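Local coordinates for proximal thread matrix protein 1 (Mytilus galloprovincialis, PDB 4CN9) that is a structural matrix protein of the mussel byssus that binds collagen and carries zinc, one ion in the MIDAS motif of a von Willebrand factor type A domain, at residues V258-S263 / L368-N373; I170-G175 / I198-G203; V364-T369 / V394-G399. All blocks are in the same frame, centred on the assembly; numbering follows the deposited sequence.

Interaction 1. Residues V258-S263 / L368-N373; sequences VFDASS and LTDGQN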
ATOM      1  N   VAL A 258      -9.386   2.369 -16.472  1.00 15.54           N
ATOM      2  CA  VAL A 258      -9.154   1.250 -17.364  1.00 14.28           C
ATOM      3  C   VAL A 258     -10.351   0.347 -17.183  1.00 14.87           C
ATOM      4  O   VAL A 258     -10.453  -0.360 -16.170  1.00 14.84           O
ATOM      5  CB  VAL A 258      -7.873   0.507 -16.995  1.00 16.42           C
ATOM      6  CG1 VAL A 258      -7.663  -0.688 -17.915  1.00 17.10           C
ATOM      7  CG2 VAL A 258      -6.673   1.468 -17.052  1.00 15.02           C
ATOM      8  N   PHE A 259     -11.286   0.402 -18.122  1.00 14.48           N
ATOM      9  CA  PHE A 259     -12.538  -0.308 -17.914  1.00 16.32           C
ATOM     10  C   PHE A 259     -13.067  -1.195 -19.041  1.00 17.54           C
ATOM     11  O   PHE A 259     -12.795  -1.000 -20.224  1.00 14.91           O
ATOM     12  CB  PHE A 259     -13.626   0.638 -17.426  1.00 18.45           C
ATOM     13  CG  PHE A 259     -14.104   1.632 -18.425  1.00 19.90           C
ATOM     14  CD1 PHE A 259     -15.172   1.333 -19.272  1.00 26.08           C
ATOM     15  CD2 PHE A 259     -13.567   2.915 -18.462  1.00 25.54           C
ATOM     16  CE1 PHE A 259     -15.647   2.275 -20.180  1.00 26.91           C
ATOM     17  CE2 PHE A 259     -14.039   3.864 -19.364  1.00 24.98           C
ATOM     18  CZ  PHE A 259     -15.082   3.546 -20.224  1.00 26.53           C
ATOM     19  N   ASP A 260     -13.820  -2.186 -18.576  1.00 17.01           N
ATOM     20  CA  ASP A 260     -14.443  -3.236 -19.346  1.00 18.50           C
ATOM     21  C   ASP A 260     -15.457  -2.635 -20.308  1.00 20.21           C
ATOM     22  O   ASP A 260     -16.333  -1.870 -19.902  1.00 20.53           O
ATOM     23  CB  ASP A 260     -15.123  -4.158 -18.329  1.00 18.14           C
ATOM     24  CG  ASP A 260     -15.767  -5.377 -18.933  1.00 21.27           C
ATOM     25  OD1 ASP A 260     -15.871  -5.505 -20.173  1.00 20.81           O
ATOM     26  OD2 ASP A 260     -16.186  -6.230 -18.109  1.00 22.18           O
ATOM     27  N   ALA A 261     -15.315  -2.967 -21.589  1.00 17.00           N
ATOM     28  CA  ALA A 261     -16.262  -2.519 -22.613  1.00 19.43           C
ATOM     29  C   ALA A 261     -16.822  -3.697 -23.406  1.00 22.63           C
ATOM     30  O   ALA A 261     -17.308  -3.528 -24.523  1.00 26.76           O
ATOM     31  CB  ALA A 261     -15.609  -1.505 -23.548  1.00 22.17           C
ATOM     32  N   SER A 262     -16.750  -4.878 -22.801  1.00 20.56           N
ATOM     33  CA  SER A 262     -17.314  -6.113 -23.339  1.00 21.93           C
ATOM     34  C   SER A 262     -18.835  -6.066 -23.498  1.00 25.69           C
ATOM     35  O   SER A 262     -19.534  -5.361 -22.772  1.00 21.67           O
ATOM     36  CB  SER A 262     -16.970  -7.274 -22.393  1.00 25.08           C
ATOM     37  OG  SER A 262     -17.792  -8.402 -22.651  1.00 37.35           O
ATOM     38  N   SER A 263     -19.341  -6.846 -24.445  1.00 27.68           N
ATOM     39  CA  SER A 263     -20.767  -6.916 -24.714  1.00 32.36           C
ATOM     40  C   SER A 263     -21.487  -7.558 -23.541  1.00 30.26           C
ATOM     41  O   SER A 263     -22.704  -7.486 -23.436  1.00 36.18           O
ATOM     42  CB  SER A 263     -21.018  -7.750 -25.972  1.00 34.91           C
ATOM     43  OG  SER A 263     -20.547  -9.070 -25.773  1.00 35.97           O
ATOM     44  N   LEU A 368     -11.940  -1.431 -13.664  1.00 16.41           N
ATOM     45  CA  LEU A 368     -13.265  -2.006 -13.458  1.00 17.93           C
ATOM     46  C   LEU A 368     -13.479  -3.165 -14.438  1.00 15.81           C
ATOM     47  O   LEU A 368     -13.297  -2.996 -15.643  1.00 16.49           O
ATOM     48  CB  LEU A 368     -14.344  -0.941 -13.702  1.00 20.01           C
ATOM     49  CG  LEU A 368     -14.557   0.219 -12.728  1.00 23.95           C
ATOM     50  CD1 LEU A 368     -14.423   1.594 -13.389  1.00 33.69           C
ATOM     51  CD2 LEU A 368     -15.958   0.062 -12.098  1.00 26.43           C
ATOM     52  N   THR A 369     -13.872  -4.333 -13.933  1.00 15.56           N
ATOM     53  CA  THR A 369     -14.157  -5.476 -14.809  1.00 15.88           C
ATOM     54  C   THR A 369     -15.345  -6.316 -14.334  1.00 18.17           C
ATOM     55  O   THR A 369     -15.610  -6.430 -13.132  1.00 18.80           O
ATOM     56  CB  THR A 369     -12.938  -6.411 -14.938  1.00 16.71           C
ATOM     57  OG1 THR A 369     -13.179  -7.374 -15.975  1.00 18.03           O
ATOM     58  CG2 THR A 369     -12.654  -7.127 -13.620  1.00 18.17           C
ATOM     59  N   ASP A 370     -16.040  -6.905 -15.303  1.00 16.77           N
ATOM     60  CA  ASP A 370     -17.114  -7.848 -15.053  1.00 19.63           C
ATOM     61  C   ASP A 370     -16.763  -9.251 -15.590  1.00 20.77           C
ATOM     62  O   ASP A 370     -17.618 -10.116 -15.652  1.00 20.62           O
ATOM     63  CB  ASP A 370     -18.439  -7.341 -15.662  1.00 22.48           C
ATOM     64  CG  ASP A 370     -18.695  -7.841 -17.108  1.00 31.55           C
ATOM     65  OD1 ASP A 370     -17.746  -7.994 -17.925  1.00 29.81           O
ATOM     66  OD2 ASP A 370     -19.890  -8.070 -17.434  1.00 29.78           O
ATOM     67  N   GLY A 371     -15.504  -9.475 -15.952  1.00 21.07           N
ATOM     68  CA  GLY A 371     -15.078 -10.773 -16.452  1.00 19.58           C
ATOM     69  C   GLY A 371     -13.667 -11.167 -16.056  1.00 19.22           C
ATOM     70  O   GLY A 371     -12.914 -10.362 -15.520  1.00 18.73           O
ATOM     71  N   GLN A 372     -13.292 -12.409 -16.352  1.00 19.60           N
ATOM     72  CA  GLN A 372     -11.936 -12.863 -16.060  1.00 20.21           C
ATOM     73  C   GLN A 372     -11.016 -12.579 -17.247  1.00 16.30           C
ATOM     74  O   GLN A 372     -11.470 -12.443 -18.376  1.00 18.97           O
ATOM     75  CB  GLN A 372     -11.926 -14.353 -15.702  1.00 19.95           C
ATOM     76  CG  GLN A 372     -12.007 -15.302 -16.881  1.00 21.63           C
ATOM     77  CD  GLN A 372     -13.436 -15.671 -17.233  1.00 30.43           C
ATOM     78  OE1 GLN A 372     -14.330 -14.820 -17.236  1.00 24.77           O
ATOM     79  NE2 GLN A 372     -13.659 -16.953 -17.538  1.00 26.39           N
ATOM     80  N   ASN A 373      -9.720 -12.474 -16.991  1.00 18.74           N
ATOM     81  CA  ASN A 373      -8.771 -12.169 -18.050  1.00 17.42           C
ATOM     82  C   ASN A 373      -8.779 -13.222 -19.161  1.00 17.16           C
ATOM     83  O   ASN A 373      -8.953 -14.420 -18.894  1.00 15.59           O
ATOM     84  CB  ASN A 373      -7.346 -12.044 -17.504  1.00 15.96           C
ATOM     85  CG  ASN A 373      -6.413 -11.350 -18.496  1.00 17.87           C
ATOM     86  OD1 ASN A 373      -6.737 -10.289 -19.022  1.00 16.92           O
ATOM     87  ND2 ASN A 373      -5.264 -11.948 -18.759  1.00 16.42           N
TER
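D260 and D370 meet where two parallel strands, 253-260 and 362-369, end in the second von Willebrand factor type A domain. D260, S262 and S264 follow the DxSxS pattern of a metal-ion-dependent adhesion site (MIDAS). The zinc ions are bound elsewhere in the chain. The two aspartate side chains cross at about a right angle, with their carboxylate planes 59° apart. D260 reaches over because its CG lies opposite the backbone N (chi1 -176°). Its OD2 accepts the backbone N-H of D370 at 2.9 Å. That bond is less certain, since D260 OD2 and D370 OD1 are modelled too close together. On its other oxygen, OD2, D370 is hydrogen-bonded to S264. One step back, F259 and L368 pair on the same face of the sheet, CB to CB at 4.1 Å. The F259 ring then leads away to helix 272-285, where it meets Y273, M276 and M280. Two backbone bonds tie the strands: L368 N to V258 O and D260 N to L368 O, each 3.1 Å. Past the strand end, T369 OG1 donates to G371 O at 3.0 Å. D260 OD1 closes an Asx turn, taking the N-H of S262 at 2.8 Å and 159°.

Interaction 2. Residues I170-G175 / I198-G203; sequences ILMTDG and IAIGIG. With ZN (zinc ion), chain C.
The MIDAS zinc of the first von Willebrand factor type A domain sits at the end of a parallel strand pair, where T173 and D174 lie beside G201 and I202. Strands 166-173 and 195-202 form a beta-alpha-beta unit with helix 183-192. D174 OD1 binds the zinc at 2.1 Å, while its OD2 stays 3.3 Å from the metal. The CG of D174 stands between the backbone N and carbonyl carbon (chi1 83°), and the carboxylate leads away from I202 to the ion. S63, S65 and three waters complete the site. Another water bridges the carbonyl oxygens of D174 and I202. T173 OG1 accepts the N-H of G175 at 3.1 Å, an ST turn, and is hydrogen-bonded to D61 OD2. D61 OD2 also bonds the backbone N of D174. A valine in place of T173 would probably leave D61 and the G175 N-H without this hydroxyl, freeing the metal loop to shift. Behind the site, I200 CD1 touches both I170 CG2 (3.9 Å) and M172 CG (4.1 Å), side chains that lie alongside it and point the same way. Four backbone bonds hold the strands, the straightest from L171 N to I198 O (2.8 Å, 175°). With D174 the one carboxylate bound directly, three zinc positions hold water, consistent with one giving way to an acidic group of a binding partner, as in other MIDAS domains.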
ATOM      1  N   ILE A 170       7.325  -1.025  11.574  1.00 15.51           N
ATOM      2  CA  ILE A 170       8.242  -1.815  10.768  1.00 14.94           C
ATOM      3  C   ILE A 170       8.301  -3.231  11.353  1.00 16.94           C
ATOM      4  O   ILE A 170       8.795  -3.448  12.457  1.00 15.80           O
ATOM      5  CB  ILE A 170       9.644  -1.165  10.717  1.00 19.99           C
ATOM      6  CG1 ILE A 170       9.554   0.187   9.999  1.00 20.73           C
ATOM      7  CG2 ILE A 170      10.630  -2.077  10.001  1.00 18.05           C
ATOM      8  CD1 ILE A 170      10.649   1.166  10.331  1.00 23.12           C
ATOM      9  N   LEU A 171       7.739  -4.169  10.604  1.00 14.86           N
ATOM     10  CA  LEU A 171       7.667  -5.575  10.996  1.00 18.94           C
ATOM     11  C   LEU A 171       8.835  -6.350  10.384  1.00 16.44           C
ATOM     12  O   LEU A 171       9.114  -6.226   9.188  1.00 18.89           O
ATOM     13  CB  LEU A 171       6.341  -6.171  10.530  1.00 19.18           C
ATOM     14  CG  LEU A 171       6.161  -7.693  10.511  1.00 21.31           C
ATOM     15  CD1 LEU A 171       6.095  -8.228  11.899  1.00 22.12           C
ATOM     16  CD2 LEU A 171       4.896  -8.059   9.752  1.00 24.51           C
ATOM     17  N   MET A 172       9.518  -7.130  11.217  1.00 16.90           N
ATOM     18  CA  MET A 172      10.623  -7.981  10.779  1.00 18.80           C
ATOM     19  C   MET A 172      10.323  -9.414  11.186  1.00 21.08           C
ATOM     20  O   MET A 172      10.161  -9.697  12.370  1.00 19.18           O
ATOM     21  CB  MET A 172      11.931  -7.538  11.444  1.00 18.98           C
ATOM     22  CG  MET A 172      12.306  -6.082  11.192  1.00 20.91           C
ATOM     23  SD  MET A 172      13.720  -5.566  12.227  1.00 29.10           S
ATOM     24  CE  MET A 172      14.962  -6.664  11.585  1.00 22.10           C
ATOM     25  N   THR A 173      10.261 -10.329  10.224  1.00 16.94           N
ATOM     26  CA  THR A 173       9.963 -11.722  10.551  1.00 17.70           C
ATOM     27  C   THR A 173      10.693 -12.735   9.666  1.00 21.59           C
ATOM     28  O   THR A 173      11.028 -12.447   8.520  1.00 19.10           O
ATOM     29  CB  THR A 173       8.450 -11.977  10.496  1.00 18.42           C
ATOM     30  OG1 THR A 173       8.148 -13.310  10.941  1.00 21.42           O
ATOM     31  CG2 THR A 173       7.922 -11.766   9.106  1.00 23.57           C
ATOM     32  N   ASP A 174      10.960 -13.917  10.224  1.00 21.00           N
ATOM     33  CA  ASP A 174      11.527 -15.006   9.446  1.00 22.18           C
ATOM     34  C   ASP A 174      10.537 -16.152   9.320  1.00 24.26           C
ATOM     35  O   ASP A 174      10.917 -17.284   8.982  1.00 24.33           O
ATOM     36  CB  ASP A 174      12.843 -15.498  10.069  1.00 24.00           C
ATOM     37  CG  ASP A 174      12.633 -16.491  11.216  1.00 24.65           C
ATOM     38  OD1 ASP A 174      11.609 -16.410  11.956  1.00 22.55           O
ATOM     39  OD2 ASP A 174      13.522 -17.359  11.374  1.00 24.21           O
ATOM     40  N   GLY A 175       9.263 -15.872   9.565  1.00 20.72           N
ATOM     41  CA  GLY A 175       8.284 -16.942   9.611  1.00 18.86           C
ATOM     42  C   GLY A 175       6.919 -16.566   9.075  1.00 23.53           C
ATOM     43  O   GLY A 175       6.675 -15.436   8.653  1.00 25.50           O
ATOM     44  N   ILE A 198       5.362  -1.276   7.213  1.00 16.69           N
ATOM     45  CA  ILE A 198       6.423  -1.813   6.367  1.00 17.71           C
ATOM     46  C   ILE A 198       6.727  -3.205   6.895  1.00 17.33           C
ATOM     47  O   ILE A 198       6.801  -3.413   8.115  1.00 15.54           O
ATOM     48  CB  ILE A 198       7.691  -0.917   6.422  1.00 18.46           C
ATOM     49  CG1 ILE A 198       7.393   0.442   5.787  1.00 18.17           C
ATOM     50  CG2 ILE A 198       8.870  -1.585   5.716  1.00 21.15           C
ATOM     51  CD1 ILE A 198       8.232   1.603   6.333  1.00 22.29           C
ATOM     52  N   ALA A 199       6.865  -4.164   5.988  1.00 15.71           N
ATOM     53  CA  ALA A 199       7.136  -5.543   6.364  1.00 16.97           C
ATOM     54  C   ALA A 199       8.444  -6.038   5.725  1.00 21.88           C
ATOM     55  O   ALA A 199       8.631  -5.934   4.513  1.00 20.30           O
ATOM     56  CB  ALA A 199       5.982  -6.437   5.929  1.00 18.92           C
ATOM     57  N   ILE A 200       9.333  -6.563   6.556  1.00 16.83           N
ATOM     58  CA  ILE A 200      10.581  -7.174   6.114  1.00 18.65           C
ATOM     59  C   ILE A 200      10.580  -8.671   6.398  1.00 18.99           C
ATOM     60  O   ILE A 200      10.418  -9.120   7.553  1.00 17.89           O
ATOM     61  CB  ILE A 200      11.798  -6.558   6.814  1.00 17.49           C
ATOM     62  CG1 ILE A 200      11.849  -5.050   6.578  1.00 21.33           C
ATOM     63  CG2 ILE A 200      13.088  -7.238   6.317  1.00 21.59           C
ATOM     64  CD1 ILE A 200      12.714  -4.286   7.542  1.00 21.28           C
ATOM     65  N   GLY A 201      10.767  -9.440   5.332  1.00 16.67           N
ATOM     66  CA  GLY A 201      10.823 -10.882   5.400  1.00 20.44           C
ATOM     67  C   GLY A 201      12.247 -11.373   5.201  1.00 21.42           C
ATOM     68  O   GLY A 201      12.936 -10.961   4.273  1.00 21.81           O
ATOM     69  N   ILE A 202      12.685 -12.245   6.095  1.00 20.89           N
ATOM     70  CA  ILE A 202      14.036 -12.787   6.049  1.00 22.44           C
ATOM     71  C   ILE A 202      14.024 -14.306   5.901  1.00 24.49           C
ATOM     72  O   ILE A 202      13.331 -15.005   6.638  1.00 23.18           O
ATOM     73  CB  ILE A 202      14.811 -12.402   7.307  1.00 20.76           C
ATOM     74  CG1 ILE A 202      14.821 -10.885   7.453  1.00 22.33           C
ATOM     75  CG2 ILE A 202      16.247 -12.915   7.220  1.00 31.41           C
ATOM     76  CD1 ILE A 202      14.461 -10.387   8.813  1.00 26.87           C
ATOM     77  N   GLY A 203      14.799 -14.813   4.939  1.00 27.92           N
ATOM     78  CA  GLY A 203      14.959 -16.246   4.748  1.00 27.65           C
ATOM     79  C   GLY A 203      13.839 -16.901   3.967  1.00 32.08           C
ATOM     80  O   GLY A 203      13.136 -16.245   3.214  1.00 35.94           O
TER
HETATM   81 ZN    ZN C1448      10.707 -17.959  13.064  0.70 25.89          ZN
HETATM   82  O   HOH W   1      12.905 -17.682   7.042  1.00 26.61           O
HETATM   83  O   HOH W   2      10.371 -19.033  11.274  1.00 23.23           O
HETATM   84  O   HOH W   3       9.040 -16.730  12.846  1.00 19.69           O
HETATM   85  O   HOH W   4       9.653 -19.529  13.930  1.00 27.15           O

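Interaction 3. Residues V364-T369 / V394-G399; sequences VVILLT and VAIGVG
I366 and I396 both set CG1 opposite the carbonyl carbon, with chi1 of -60° and -58°. This shared setting lays the two side chains alongside each other, pointing the same way. The extended chi2 of I396 carries its CD1 to I366 CG2, 3.9 Å away. L368 approaches the same isoleucine from further along its strand, CD2 to I396 CG2 at 3.9 Å. I396 CD1 also nears L368 CG, so the isoleucine touches both I366 and L368 across the strand pair. V394 continues this face beside I366. The strands are 362-369 and 391-398, which helix 379-388 joins in a beta-alpha-beta unit of the second von Willebrand factor type A domain. They run parallel within the mixed sheet at the heart of that domain. Five backbone bonds alternate between them. The one from V394 N to V365 O is short and nearly linear (2.8 Å), whereas I396 N to L367 O is more bent (148°). The last of the five runs from V398 N to T369 O at 3.0 Å. The other face carries L367, A395 and T369. L367 and A395 touch I410 of helix 404-410, and L367 also meets I338 and L342 of helix 338-349. G397 lies beside T369 on this face. Its CA comes within 3.3 Å of T369 O, a CA-H...O contact.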
ATOM      1  N   VAL A 364      -2.382   7.102 -10.877  1.00 15.23           N
ATOM      2  CA  VAL A 364      -3.395   6.187 -10.373  1.00 17.01           C
ATOM      3  C   VAL A 364      -4.095   5.486 -11.547  1.00 14.02           C
ATOM      4  O   VAL A 364      -4.399   6.101 -12.563  1.00 17.21           O
ATOM      5  CB  VAL A 364      -4.495   6.928  -9.540  1.00 20.03           C
ATOM      6  CG1 VAL A 364      -5.473   5.932  -8.929  1.00 17.54           C
ATOM      7  CG2 VAL A 364      -3.863   7.790  -8.437  1.00 19.38           C
ATOM      8  N   VAL A 365      -4.341   4.198 -11.391  1.00 14.17           N
ATOM      9  CA  VAL A 365      -5.224   3.465 -12.279  1.00 14.56           C
ATOM     10  C   VAL A 365      -6.416   2.977 -11.482  1.00 16.28           C
ATOM     11  O   VAL A 365      -6.271   2.387 -10.412  1.00 14.82           O
ATOM     12  CB  VAL A 365      -4.531   2.225 -12.911  1.00 16.90           C
ATOM     13  CG1 VAL A 365      -5.582   1.265 -13.495  1.00 15.93           C
ATOM     14  CG2 VAL A 365      -3.542   2.651 -13.980  1.00 17.68           C
ATOM     15  N   ILE A 366      -7.608   3.223 -12.002  1.00 15.34           N
ATOM     16  CA  ILE A 366      -8.798   2.632 -11.440  1.00 12.73           C
ATOM     17  C   ILE A 366      -9.326   1.671 -12.492  1.00 18.40           C
ATOM     18  O   ILE A 366      -9.759   2.097 -13.550  1.00 15.35           O
ATOM     19  CB  ILE A 366      -9.866   3.672 -11.147  1.00 16.70           C
ATOM     20  CG1 ILE A 366      -9.339   4.707 -10.145  1.00 15.50           C
ATOM     21  CG2 ILE A 366     -11.119   3.002 -10.603  1.00 18.81           C
ATOM     22  CD1 ILE A 366     -10.221   5.914 -10.006  1.00 19.62           C
ATOM     23  N   LEU A 367      -9.289   0.382 -12.179  1.00 13.32           N
ATOM     24  CA  LEU A 367      -9.722  -0.656 -13.105  1.00 13.65           C
ATOM     25  C   LEU A 367     -11.066  -1.242 -12.680  1.00 17.06           C
ATOM     26  O   LEU A 367     -11.299  -1.524 -11.491  1.00 17.72           O
ATOM     27  CB  LEU A 367      -8.671  -1.756 -13.196  1.00 15.66           C
ATOM     28  CG  LEU A 367      -8.908  -2.824 -14.267  1.00 20.11           C
ATOM     29  CD1 LEU A 367      -7.596  -3.260 -14.902  1.00 25.83           C
ATOM     30  CD2 LEU A 367      -9.646  -4.006 -13.697  1.00 19.12           C
ATOM     31  N   LEU A 368     -11.940  -1.431 -13.664  1.00 16.41           N
ATOM     32  CA  LEU A 368     -13.265  -2.006 -13.458  1.00 17.93           C
ATOM     33  C   LEU A 368     -13.479  -3.165 -14.438  1.00 15.81           C
ATOM     34  O   LEU A 368     -13.297  -2.996 -15.643  1.00 16.49           O
ATOM     35  CB  LEU A 368     -14.344  -0.941 -13.702  1.00 20.01           C
ATOM     36  CG  LEU A 368     -14.557   0.219 -12.728  1.00 23.95           C
ATOM     37  CD1 LEU A 368     -14.423   1.594 -13.389  1.00 33.69           C
ATOM     38  CD2 LEU A 368     -15.958   0.062 -12.098  1.00 26.43           C
ATOM     39  N   THR A 369     -13.872  -4.333 -13.933  1.00 15.56           N
ATOM     40  CA  THR A 369     -14.157  -5.476 -14.809  1.00 15.88           C
ATOM     41  C   THR A 369     -15.345  -6.316 -14.334  1.00 18.17           C
ATOM     42  O   THR A 369     -15.610  -6.430 -13.132  1.00 18.80           O
ATOM     43  CB  THR A 369     -12.938  -6.411 -14.938  1.00 16.71           C
ATOM     44  OG1 THR A 369     -13.179  -7.374 -15.975  1.00 18.03           O
ATOM     45  CG2 THR A 369     -12.654  -7.127 -13.620  1.00 18.17           C
ATOM     46  N   VAL A 394      -6.138   0.657  -8.161  1.00 14.74           N
ATOM     47  CA  VAL A 394      -7.380   0.280  -7.508  1.00 14.38           C
ATOM     48  C   VAL A 394      -8.141  -0.671  -8.462  1.00 12.05           C
ATOM     49  O   VAL A 394      -8.201  -0.400  -9.652  1.00 14.86           O
ATOM     50  CB  VAL A 394      -8.221   1.546  -7.238  1.00 16.47           C
ATOM     51  CG1 VAL A 394      -9.579   1.202  -6.651  1.00 17.47           C
ATOM     52  CG2 VAL A 394      -7.454   2.505  -6.331  1.00 17.24           C
ATOM     53  N   ALA A 395      -8.681  -1.774  -7.936  1.00 14.71           N
ATOM     54  CA  ALA A 395      -9.336  -2.817  -8.738  1.00 17.13           C
ATOM     55  C   ALA A 395     -10.767  -3.086  -8.260  1.00 16.64           C
ATOM     56  O   ALA A 395     -10.985  -3.411  -7.101  1.00 15.33           O
ATOM     57  CB  ALA A 395      -8.533  -4.133  -8.681  1.00 15.08           C
ATOM     58  N   ILE A 396     -11.722  -2.991  -9.180  1.00 14.11           N
ATOM     59  CA  ILE A 396     -13.130  -3.172  -8.885  1.00 14.26           C
ATOM     60  C   ILE A 396     -13.739  -4.245  -9.771  1.00 14.56           C
ATOM     61  O   ILE A 396     -13.620  -4.179 -10.989  1.00 16.96           O
ATOM     62  CB  ILE A 396     -13.912  -1.867  -9.140  1.00 16.10           C
ATOM     63  CG1 ILE A 396     -13.338  -0.738  -8.285  1.00 16.94           C
ATOM     64  CG2 ILE A 396     -15.408  -2.079  -8.908  1.00 17.36           C
ATOM     65  CD1 ILE A 396     -13.664   0.659  -8.780  1.00 19.28           C
ATOM     66  N   GLY A 397     -14.383  -5.232  -9.149  1.00 16.87           N
ATOM     67  CA  GLY A 397     -15.159  -6.245  -9.856  1.00 16.13           C
ATOM     68  C   GLY A 397     -16.658  -6.052  -9.637  1.00 17.49           C
ATOM     69  O   GLY A 397     -17.106  -5.794  -8.515  1.00 16.91           O
ATOM     70  N   VAL A 398     -17.435  -6.163 -10.710  1.00 19.72           N
ATOM     71  CA  VAL A 398     -18.888  -6.021 -10.640  1.00 22.22           C
ATOM     72  C   VAL A 398     -19.566  -7.267 -11.177  1.00 26.56           C
ATOM     73  O   VAL A 398     -19.259  -7.725 -12.289  1.00 27.89           O
ATOM     74  CB  VAL A 398     -19.369  -4.829 -11.476  1.00 25.35           C
ATOM     75  CG1 VAL A 398     -20.854  -4.562 -11.233  1.00 31.69           C
ATOM     76  CG2 VAL A 398     -18.554  -3.602 -11.162  1.00 22.94           C
ATOM     77  N   GLY A 399     -20.460  -7.849 -10.384  1.00 27.69           N
ATOM     78  CA  GLY A 399     -21.214  -9.006 -10.842  1.00 27.32           C
ATOM     79  C   GLY A 399     -20.670 -10.319 -10.349  1.00 27.80           C
ATOM     80  O   GLY A 399     -20.058 -10.376  -9.277  1.00 30.72           O
TER

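Overall arrangement
Interaction 2 comes first along the chain and belongs to the first von Willebrand factor type A domain. Interactions 1 and 3 lie in the second, on the other side of the chain's centre. Centres of interactions 1 and 2 are 36 Å apart, and those of 2 and 3 are 30 Å apart. Interactions 1 and 3 touch, with centres 9 Å apart. They use the two edges of strand 362-369, which lies between 253-260 and 391-398 in one sheet. Interactions 2 and 3 join equivalent strands of the two domains. The protein thus repeats one sheet plan, with zinc in the MIDAS of the first domain.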